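Local coordinates for conserved domain protein (PDB 3PNN) that is probably a cytoplasmic glycosyltransferase, forming glycosidic linkages, with a Rossmann-like alpha/beta/alpha fold, at residues Val10-Met15 and Ile121-Phe126; Ile35-Val40 and Leu68-Gly73; Leu51-Arg56 and Val77-Gln82. All coordinates share one frame; numbering follows the deposited sequence.

Contact 1. Residues Val10-Met15 and Ile121-Phe126; sequences VLAAGM and INADDF
Val10 pairs with Ile121 where parallel strands 7-11 and 118-122 lie next to each other inside a Rossmann-like alpha/beta/alpha domain and lead into loops. The sequence that leaves the first strand resembles the start of the nucleotidyltransferase signature loop, which in relatives wraps around the nucleotide. The second loop carries the consecutive acids Asp124 and Asp125, both hydrogen-bonded here to glycerol, probably from the crystallisation liquor, which is still consistent with a pocket for polar ligands.

The direct evidence for strand pairing is one straight bond, Leu11 N to Ile121 O at 2.9 Å with 175° at the hydrogen. Beyond it a water bridges the two segments, donating to Leu11 O at 3.1 Å and accepting from Ala123 N at 3.0 Å.

On the face shared by Val10 and Ile121, Val10 CG2 lies 4.1 Å from Ile121 CG1, and Ile121 also touches Ser39 of helix 35-46. The other Val10 branch stands anti to the backbone N (chi1 179°), which places CG1 3.9 Å from Ala123 CB. That methyl is hemmed in from several directions: Leu11 O is 3.4 Å from Ala123 CB, and selenomethionine Met15, which closes the type I turn begun at Ala12, brings its selenium near the same methyl, though the placement of this side chain is less sure.

The face of Leu11 and Asn122 is more polar. Leu11 CD1 sits beside the Asn122 amide, whose OD1 accepts from Asn216 ND2. The Asn122 amide nitrogen is tied within its own segment; with the bond at OD1, this holds the amide's rotation. Asn122 ND2 donates to Asp125 OD2 at 3.0 Å, bent to 147° and reaching that oxygen from above the carboxylate plane.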
loop_
_atom_site.group_PDB
_atom_site.type_symbol
_atom_site.label_atom_id
_atom_site.label_comp_id
_atom_site.label_asym_id
_atom_site.label_seq_id
_atom_site.Cartn_x
_atom_site.Cartn_y
_atom_site.Cartn_z
ATOM N N VAL A 10 -4.394 -6.372 -1.963
ATOM C CA VAL A 10 -3.278 -5.840 -2.731
ATOM C C VAL A 10 -3.734 -4.779 -3.737
ATOM O O VAL A 10 -4.605 -5.031 -4.593
ATOM C CB VAL A 10 -2.516 -6.971 -3.477
ATOM C CG1 VAL A 10 -1.373 -6.385 -4.303
ATOM C CG2 VAL A 10 -1.993 -8.028 -2.482
ATOM N N LEU A 11 -3.151 -3.583 -3.638
ATOM C CA LEU A 11 -3.467 -2.499 -4.575
ATOM C C LEU A 11 -2.763 -2.711 -5.918
ATOM O O LEU A 11 -1.623 -2.290 -6.108
ATOM C CB LEU A 11 -3.068 -1.144 -3.984
ATOM C CG LEU A 11 -3.742 -0.798 -2.657
ATOM C CD1 LEU A 11 -3.268 0.573 -2.188
ATOM C CD2 LEU A 11 -5.265 -0.820 -2.812
ATOM N N ALA A 12 -3.458 -3.350 -6.851
ATOM C CA ALA A 12 -2.852 -3.750 -8.118
ATOM C C ALA A 12 -3.459 -3.031 -9.327
ATOM O O ALA A 12 -3.248 -3.421 -10.478
ATOM C CB ALA A 12 -2.950 -5.268 -8.284
ATOM N N ALA A 13 -4.196 -1.960 -9.073
ATOM C CA ALA A 13 -4.981 -1.336 -10.123
ATOM C C ALA A 13 -4.090 -0.571 -11.101
ATOM O O ALA A 13 -4.501 -0.272 -12.217
ATOM C CB ALA A 13 -6.035 -0.429 -9.515
ATOM N N GLY A 14 -2.861 -0.280 -10.674
ATOM C CA GLY A 14 -1.917 0.461 -11.495
ATOM C C GLY A 14 -1.025 -0.400 -12.378
ATOM O O GLY A 14 -0.123 0.124 -13.040
HETATM N N MSE A 15 -1.274 -1.711 -12.402
HETATM C CA MSE A 15 -0.404 -2.656 -13.124
HETATM C C MSE A 15 -0.619 -2.762 -14.621
HETATM O O MSE A 15 0.122 -3.484 -15.300
HETATM C CB MSE A 15 -0.550 -4.069 -12.574
HETATM C CG MSE A 15 -0.765 -4.138 -11.114
HETATM SE SE MSE A 15 0.438 -5.438 -10.432
HETATM C CE MSE A 15 2.016 -4.270 -10.705
ATOM N N ILE A 121 -1.697 -3.307 1.033
ATOM C CA ILE A 121 -0.309 -3.096 0.629
ATOM C C ILE A 121 -0.204 -2.757 -0.848
ATOM O O ILE A 121 -1.132 -3.027 -1.626
ATOM C CB ILE A 121 0.592 -4.357 0.876
ATOM C CG1 ILE A 121 0.171 -5.531 -0.021
ATOM C CG2 ILE A 121 0.598 -4.753 2.352
ATOM C CD1 ILE A 121 1.245 -6.651 -0.133
ATOM N N ASN A 122 0.928 -2.166 -1.235
ATOM C CA ASN A 122 1.200 -1.905 -2.645
ATOM C C ASN A 122 1.624 -3.192 -3.337
ATOM O O ASN A 122 2.077 -4.146 -2.682
ATOM C CB ASN A 122 2.313 -0.867 -2.814
ATOM C CG ASN A 122 1.894 0.529 -2.396
ATOM O OD1 ASN A 122 0.707 0.883 -2.430
ATOM N ND2 ASN A 122 2.876 1.343 -2.014
ATOM N N ALA A 123 1.515 -3.202 -4.662
ATOM C CA ALA A 123 1.787 -4.400 -5.456
ATOM C C ALA A 123 3.255 -4.563 -5.856
ATOM O O ALA A 123 3.664 -5.637 -6.284
ATOM C CB ALA A 123 0.901 -4.410 -6.713
ATOM N N ASP A 124 4.050 -3.509 -5.722
ATOM C CA ASP A 124 5.407 -3.550 -6.261
ATOM C C ASP A 124 6.431 -2.995 -5.266
ATOM O O ASP A 124 7.483 -2.496 -5.660
ATOM C CB ASP A 124 5.455 -2.772 -7.585
ATOM C CG ASP A 124 6.567 -3.242 -8.514
ATOM O OD1 ASP A 124 7.032 -4.406 -8.400
ATOM O OD2 ASP A 124 6.967 -2.436 -9.379
ATOM N N ASP A 125 6.102 -3.057 -3.981
ATOM C CA ASP A 125 7.065 -2.730 -2.922
ATOM C C ASP A 125 7.400 -3.977 -2.116
ATOM O O ASP A 125 6.529 -4.819 -1.874
ATOM C CB ASP A 125 6.519 -1.650 -1.975
ATOM C CG ASP A 125 6.513 -0.271 -2.610
ATOM O OD1 ASP A 125 7.574 0.378 -2.656
ATOM O OD2 ASP A 125 5.455 0.150 -3.094
ATOM N N PHE A 126 8.658 -4.081 -1.692
ATOM C CA PHE A 126 9.101 -5.178 -0.843
ATOM C C PHE A 126 9.074 -4.736 0.618
ATOM O O PHE A 126 9.821 -3.834 1.029
ATOM C CB PHE A 126 10.504 -5.662 -1.261
ATOM C CG PHE A 126 11.018 -6.828 -0.453
ATOM C CD1 PHE A 126 10.893 -8.140 -0.925
ATOM C CD2 PHE A 126 11.654 -6.619 0.767
ATOM C CE1 PHE A 126 11.382 -9.221 -0.189
ATOM C CE2 PHE A 126 12.145 -7.695 1.517
ATOM C CZ PHE A 126 12.009 -8.998 1.039
HETATM O O HOH W 1 0.951 -0.603 -6.155
#

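Contact 2. Residues Ile35-Val40 and Leu68-Gly73; sequences IMDYSV and LTKYEG
A single carboxylate oxygen, Asp37 OD1, takes two donors from the neighbouring helix in a buried setting. Tyr71 OH donates to Asp37 OD1 at 2.6 Å, nearly along the oxygen's C-O axis, and Lys70 NZ reaches Asp37 OD1 at 2.9 Å from the syn side. The lysine bond belongs to a salt bridge, with a weak second arm to OD2. The carboxylate and tyrosine planes stand 86° apart, so the acid meets the hydroxyl end of the ring crosswise. Helix 35-46 and the weakly bonded C-terminal part of helix 60-71 are joined in this way.

Apolar groups pack on the ring itself. Val40 CG2 lies over one face of the Tyr71 ring, 4.1 Å from the centroid and 23° off the normal, a CH-pi contact. Selenomethionine Met36 approaches at the edge, its SE 4.0 Å from Tyr71 CE2, in a Met-aromatic contact. Its CG is anti to the backbone N (chi1 173°), which carries the chain out toward Tyr71. Phe303 packs edge-to-face against the same ring.

Asp37 OD2 also accepts from Thr34 N. With a lysine and two further donors around it, the buried acid is probably stabilised as the carboxylate.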
loop_
_atom_site.group_PDB
_atom_site.type_symbol
_atom_site.label_atom_id
_atom_site.label_comp_id
_atom_site.label_asym_id
_atom_site.label_seq_id
_atom_site.Cartn_x
_atom_site.Cartn_y
_atom_site.Cartn_z
ATOM N N ILE A 35 8.366 -8.898 -7.233
ATOM C CA ILE A 35 8.230 -8.350 -5.884
ATOM C C ILE A 35 6.904 -8.773 -5.256
ATOM O O ILE A 35 6.857 -9.151 -4.082
ATOM C CB ILE A 35 8.364 -6.826 -5.883
ATOM C CG1 ILE A 35 9.836 -6.456 -6.087
ATOM C CG2 ILE A 35 7.851 -6.245 -4.558
ATOM C CD1 ILE A 35 10.071 -4.997 -6.284
HETATM N N MSE A 36 5.830 -8.727 -6.044
HETATM C CA MSE A 36 4.525 -9.164 -5.559
HETATM C C MSE A 36 4.576 -10.592 -5.020
HETATM O O MSE A 36 3.962 -10.904 -3.992
HETATM C CB MSE A 36 3.460 -9.052 -6.660
HETATM C CG MSE A 36 2.126 -9.656 -6.237
HETATM SE SE MSE A 36 0.924 -9.828 -7.756
HETATM C CE MSE A 36 0.805 -7.939 -8.151
ATOM N N ASP A 37 5.307 -11.456 -5.718
ATOM C CA ASP A 37 5.491 -12.842 -5.287
ATOM C C ASP A 37 6.099 -12.947 -3.888
ATOM O O ASP A 37 5.667 -13.780 -3.087
ATOM C CB ASP A 37 6.395 -13.614 -6.262
ATOM C CG ASP A 37 5.723 -13.893 -7.613
ATOM O OD1 ASP A 37 4.472 -13.860 -7.703
ATOM O OD2 ASP A 37 6.469 -14.143 -8.582
ATOM N N TYR A 38 7.127 -12.146 -3.605
ATOM C CA TYR A 38 7.701 -12.134 -2.243
ATOM C C TYR A 38 6.651 -11.724 -1.206
ATOM O O TYR A 38 6.579 -12.321 -0.133
ATOM C CB TYR A 38 8.950 -11.237 -2.169
ATOM C CG TYR A 38 10.091 -11.890 -2.904
ATOM C CD1 TYR A 38 10.956 -12.768 -2.245
ATOM C CD2 TYR A 38 10.264 -11.692 -4.275
ATOM C CE1 TYR A 38 11.982 -13.412 -2.927
ATOM C CE2 TYR A 38 11.301 -12.332 -4.968
ATOM C CZ TYR A 38 12.144 -13.190 -4.291
ATOM O OH TYR A 38 13.161 -13.842 -4.972
ATOM N N SER A 39 5.814 -10.744 -1.538
ATOM C CA SER A 39 4.756 -10.320 -0.599
ATOM C C SER A 39 3.775 -11.444 -0.317
ATOM O O SER A 39 3.416 -11.687 0.836
ATOM C CB SER A 39 3.989 -9.114 -1.139
ATOM O OG SER A 39 4.814 -7.962 -1.110
ATOM N N VAL A 40 3.329 -12.118 -1.375
ATOM C CA VAL A 40 2.366 -13.198 -1.214
ATOM C C VAL A 40 2.979 -14.350 -0.431
ATOM O O VAL A 40 2.351 -14.896 0.472
ATOM C CB VAL A 40 1.793 -13.678 -2.573
ATOM C CG1 VAL A 40 0.906 -14.919 -2.377
ATOM C CG2 VAL A 40 1.020 -12.533 -3.241
ATOM N N LEU A 68 -2.702 -14.710 -11.433
ATOM C CA LEU A 68 -3.541 -15.578 -10.601
ATOM C C LEU A 68 -3.127 -17.047 -10.670
ATOM O O LEU A 68 -3.304 -17.794 -9.705
ATOM C CB LEU A 68 -5.025 -15.445 -10.950
ATOM C CG LEU A 68 -5.691 -14.183 -10.403
ATOM C CD1 LEU A 68 -7.213 -14.359 -10.387
ATOM C CD2 LEU A 68 -5.168 -13.848 -9.005
ATOM N N THR A 69 -2.599 -17.469 -11.814
ATOM C CA THR A 69 -2.195 -18.859 -11.985
ATOM C C THR A 69 -1.039 -19.207 -11.046
ATOM O O THR A 69 -0.828 -20.374 -10.710
ATOM C CB THR A 69 -1.734 -19.140 -13.418
ATOM O OG1 THR A 69 -0.776 -18.142 -13.805
ATOM C CG2 THR A 69 -2.915 -19.113 -14.377
ATOM N N LYS A 70 -0.284 -18.199 -10.627
ATOM C CA LYS A 70 0.837 -18.449 -9.714
ATOM C C LYS A 70 0.355 -18.809 -8.307
ATOM O O LYS A 70 1.018 -19.568 -7.591
ATOM C CB LYS A 70 1.781 -17.239 -9.656
ATOM C CG LYS A 70 2.614 -17.028 -10.928
ATOM C CD LYS A 70 3.692 -15.939 -10.763
ATOM C CE LYS A 70 3.085 -14.541 -10.692
ATOM N NZ LYS A 70 4.127 -13.460 -10.569
ATOM N N TYR A 71 -0.795 -18.262 -7.913
ATOM C CA TYR A 71 -1.259 -18.378 -6.524
ATOM C C TYR A 71 -2.434 -19.333 -6.329
ATOM O O TYR A 71 -2.673 -19.792 -5.219
ATOM C CB TYR A 71 -1.630 -17.001 -5.950
ATOM C CG TYR A 71 -0.618 -15.915 -6.238
ATOM C CD1 TYR A 71 0.743 -16.155 -6.096
ATOM C CD2 TYR A 71 -1.026 -14.641 -6.634
ATOM C CE1 TYR A 71 1.679 -15.164 -6.359
ATOM C CE2 TYR A 71 -0.099 -13.639 -6.897
ATOM C CZ TYR A 71 1.250 -13.905 -6.752
ATOM O OH TYR A 71 2.179 -12.928 -7.034
ATOM N N GLU A 72 -3.172 -19.627 -7.395
ATOM C CA GLU A 72 -4.374 -20.446 -7.244
ATOM C C GLU A 72 -4.030 -21.789 -6.606
ATOM O O GLU A 72 -3.032 -22.432 -6.954
ATOM C CB GLU A 72 -5.078 -20.666 -8.586
ATOM C CG GLU A 72 -6.432 -21.368 -8.458
ATOM C CD GLU A 72 -7.048 -21.719 -9.802
ATOM O OE1 GLU A 72 -7.903 -20.938 -10.279
ATOM O OE2 GLU A 72 -6.676 -22.772 -10.374
ATOM N N GLY A 73 -4.855 -22.221 -5.665
ATOM C CA GLY A 73 -4.573 -23.471 -4.988
ATOM C C GLY A 73 -3.571 -23.344 -3.851
ATOM O O GLY A 73 -3.531 -24.215 -2.988
#

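Contact 3. Residues Leu51-Arg56 and Val77-Gln82; sequences LVFVIR and VELVFQ
Leu51 opens a parallel pairing with Val77 that joins the two strands of a beta-alpha-beta unit, strand 50-55, helix 60-71 and strand 77-81. The strand axes approach to 4.6 Å at 28°. Leu51 O accepts from Glu78 N, and Leu51 CD1 lies alongside Val77 CG1 at 3.9 Å, pointing the same way. Val52, on the other face, sets CG1 near Val80 CG2.

Phe53 uses both its backbone N and O: the N donates to Glu78 O, and the O accepts from Val80 N at 2.9 Å. Its CB touches Leu79 CD2, while the ring meets Phe63 edge-to-face. Val54 turns CG2 anti to its own N, bringing that methyl 3.8 Å from Gln82 CB; Val80 CG2 packs against Val54 CB.

Ile55 N donates to Val80 O and Ile55 O accepts from Gln82 N, closing the ladder. Ile55 CD1 comes 3.7 Å from Phe81 CE1, the two side chains running side by side. Past the strand, the extended Arg56 chain follows Gln82, whose NE2 is hydrogen-bonded to His105 ND1. Side-on, Arg56 NE at 3.1 Å and Arg56 NH2 at 3.0 Å both donate to Gln82 OE1, which lies in the guanidinium plane.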
loop_
_atom_site.group_PDB
_atom_site.type_symbol
_atom_site.label_atom_id
_atom_site.label_comp_id
_atom_site.label_asym_id
_atom_site.label_seq_id
_atom_site.Cartn_x
_atom_site.Cartn_y
_atom_site.Cartn_z
ATOM N N LEU A 51 -6.269 -13.729 -0.388
ATOM C CA LEU A 51 -5.827 -12.553 -1.109
ATOM C C LEU A 51 -6.980 -11.926 -1.876
ATOM O O LEU A 51 -7.789 -12.620 -2.501
ATOM C CB LEU A 51 -4.753 -12.918 -2.131
ATOM C CG LEU A 51 -3.606 -13.830 -1.711
ATOM C CD1 LEU A 51 -2.673 -14.014 -2.932
ATOM C CD2 LEU A 51 -2.859 -13.239 -0.523
ATOM N N VAL A 52 -7.037 -10.604 -1.846
ATOM C CA VAL A 52 -7.913 -9.864 -2.741
ATOM C C VAL A 52 -7.056 -8.866 -3.526
ATOM O O VAL A 52 -6.262 -8.123 -2.930
ATOM C CB VAL A 52 -9.022 -9.111 -1.957
ATOM C CG1 VAL A 52 -9.845 -8.218 -2.900
ATOM C CG2 VAL A 52 -9.921 -10.109 -1.223
ATOM N N PHE A 53 -7.198 -8.868 -4.855
ATOM C CA PHE A 53 -6.509 -7.900 -5.705
ATOM C C PHE A 53 -7.525 -6.938 -6.277
ATOM O O PHE A 53 -8.525 -7.371 -6.850
ATOM C CB PHE A 53 -5.810 -8.597 -6.887
ATOM C CG PHE A 53 -4.732 -9.567 -6.462
ATOM C CD1 PHE A 53 -3.429 -9.121 -6.258
ATOM C CD2 PHE A 53 -5.030 -10.908 -6.254
ATOM C CE1 PHE A 53 -2.421 -10.012 -5.863
ATOM C CE2 PHE A 53 -4.033 -11.813 -5.850
ATOM C CZ PHE A 53 -2.730 -11.361 -5.657
ATOM N N VAL A 54 -7.277 -5.638 -6.142
ATOM C CA VAL A 54 -8.046 -4.694 -6.953
ATOM C C VAL A 54 -7.259 -4.419 -8.239
ATOM O O VAL A 54 -6.096 -4.020 -8.189
ATOM C CB VAL A 54 -8.380 -3.382 -6.207
ATOM C CG1 VAL A 54 -7.120 -2.728 -5.646
ATOM C CG2 VAL A 54 -9.164 -2.432 -7.129
ATOM N N ILE A 55 -7.892 -4.676 -9.378
ATOM C CA ILE A 55 -7.284 -4.441 -10.683
ATOM C C ILE A 55 -8.283 -3.658 -11.536
ATOM O O ILE A 55 -9.263 -3.127 -11.007
ATOM C CB ILE A 55 -6.918 -5.769 -11.391
ATOM C CG1 ILE A 55 -8.167 -6.616 -11.655
ATOM C CG2 ILE A 55 -5.887 -6.573 -10.575
ATOM C CD1 ILE A 55 -7.915 -7.719 -12.717
ATOM N N ARG A 56 -8.041 -3.569 -12.846
ATOM C CA ARG A 56 -9.039 -2.997 -13.750
ATOM C C ARG A 56 -9.377 -3.997 -14.849
ATOM O O ARG A 56 -8.576 -4.870 -15.156
ATOM C CB ARG A 56 -8.557 -1.657 -14.320
ATOM C CG ARG A 56 -8.078 -0.720 -13.215
ATOM C CD ARG A 56 -7.789 0.713 -13.681
ATOM N NE ARG A 56 -7.277 1.483 -12.546
ATOM C CZ ARG A 56 -6.181 2.241 -12.573
ATOM N NH1 ARG A 56 -5.488 2.390 -13.705
ATOM N NH2 ARG A 56 -5.794 2.874 -11.469
ATOM N N VAL A 77 -7.951 -16.681 -3.724
ATOM C CA VAL A 77 -7.723 -15.386 -4.371
ATOM C C VAL A 77 -9.015 -14.854 -4.960
ATOM O O VAL A 77 -9.838 -15.616 -5.426
ATOM C CB VAL A 77 -6.676 -15.463 -5.494
ATOM C CG1 VAL A 77 -5.335 -15.949 -4.949
ATOM C CG2 VAL A 77 -7.148 -16.373 -6.621
ATOM N N GLU A 78 -9.188 -13.537 -4.934
ATOM C CA GLU A 78 -10.376 -12.919 -5.514
ATOM C C GLU A 78 -9.977 -11.606 -6.183
ATOM O O GLU A 78 -9.092 -10.893 -5.682
ATOM C CB GLU A 78 -11.448 -12.668 -4.441
ATOM C CG GLU A 78 -12.588 -11.778 -4.947
ATOM C CD GLU A 78 -13.887 -11.898 -4.154
ATOM O OE1 GLU A 78 -13.874 -12.416 -3.013
ATOM O OE2 GLU A 78 -14.932 -11.463 -4.686
ATOM N N LEU A 79 -10.625 -11.301 -7.308
ATOM C CA LEU A 79 -10.440 -10.020 -7.995
ATOM C C LEU A 79 -11.614 -9.070 -7.758
ATOM O O LEU A 79 -12.775 -9.480 -7.799
ATOM C CB LEU A 79 -10.293 -10.228 -9.503
ATOM C CG LEU A 79 -9.151 -11.126 -9.956
ATOM C CD1 LEU A 79 -9.146 -11.240 -11.491
ATOM C CD2 LEU A 79 -7.827 -10.590 -9.442
ATOM N N VAL A 80 -11.299 -7.806 -7.485
ATOM C CA VAL A 80 -12.283 -6.728 -7.537
ATOM C C VAL A 80 -11.779 -5.680 -8.516
ATOM O O VAL A 80 -10.601 -5.678 -8.873
ATOM C CB VAL A 80 -12.601 -6.103 -6.150
ATOM C CG1 VAL A 80 -13.154 -7.173 -5.212
ATOM C CG2 VAL A 80 -11.365 -5.407 -5.524
ATOM N N PHE A 81 -12.672 -4.810 -8.980
ATOM C CA PHE A 81 -12.341 -3.953 -10.119
ATOM C C PHE A 81 -12.543 -2.468 -9.847
ATOM O O PHE A 81 -13.625 -2.043 -9.443
ATOM C CB PHE A 81 -13.173 -4.373 -11.342
ATOM C CG PHE A 81 -12.908 -5.782 -11.769
ATOM C CD1 PHE A 81 -11.898 -6.064 -12.673
ATOM C CD2 PHE A 81 -13.634 -6.830 -11.220
ATOM C CE1 PHE A 81 -11.623 -7.379 -13.047
ATOM C CE2 PHE A 81 -13.375 -8.139 -11.585
ATOM C CZ PHE A 81 -12.364 -8.412 -12.503
ATOM N N GLN A 82 -11.505 -1.679 -10.095
ATOM C CA GLN A 82 -11.617 -0.227 -9.952
ATOM C C GLN A 82 -11.961 0.390 -11.289
ATOM O O GLN A 82 -11.149 0.355 -12.213
ATOM C CB GLN A 82 -10.305 0.381 -9.442
ATOM C CG GLN A 82 -10.373 1.914 -9.286
ATOM C CD GLN A 82 -9.012 2.570 -9.052
ATOM O OE1 GLN A 82 -7.993 2.131 -9.594
ATOM N NE2 GLN A 82 -8.998 3.645 -8.263
#

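How the contacts relate
From the N terminus, strand 7-11 opens contact 1, which closes only at 121-126, after 105 intervening residues; contacts 2 and 3 both fall within that span. Contact 2 begins on helix 35-46, contact 3 on strand 50-55; 68-73 then completes contact 2 and 77-82 completes contact 3, so these two cross along the chain. Contacts 1 and 3 share the sheet, with Val10 N 2.7 Å from Val52 O, a probable hydrogen bond between neighbouring strands. Contact 2 ties together helices 35-46 and 60-71, which pack on that sheet: Met36 CB is 3.4 Å from Ala123 O of contact 1, and Tyr71 CE2 is 3.7 Å from Phe53 CZ of contact 3.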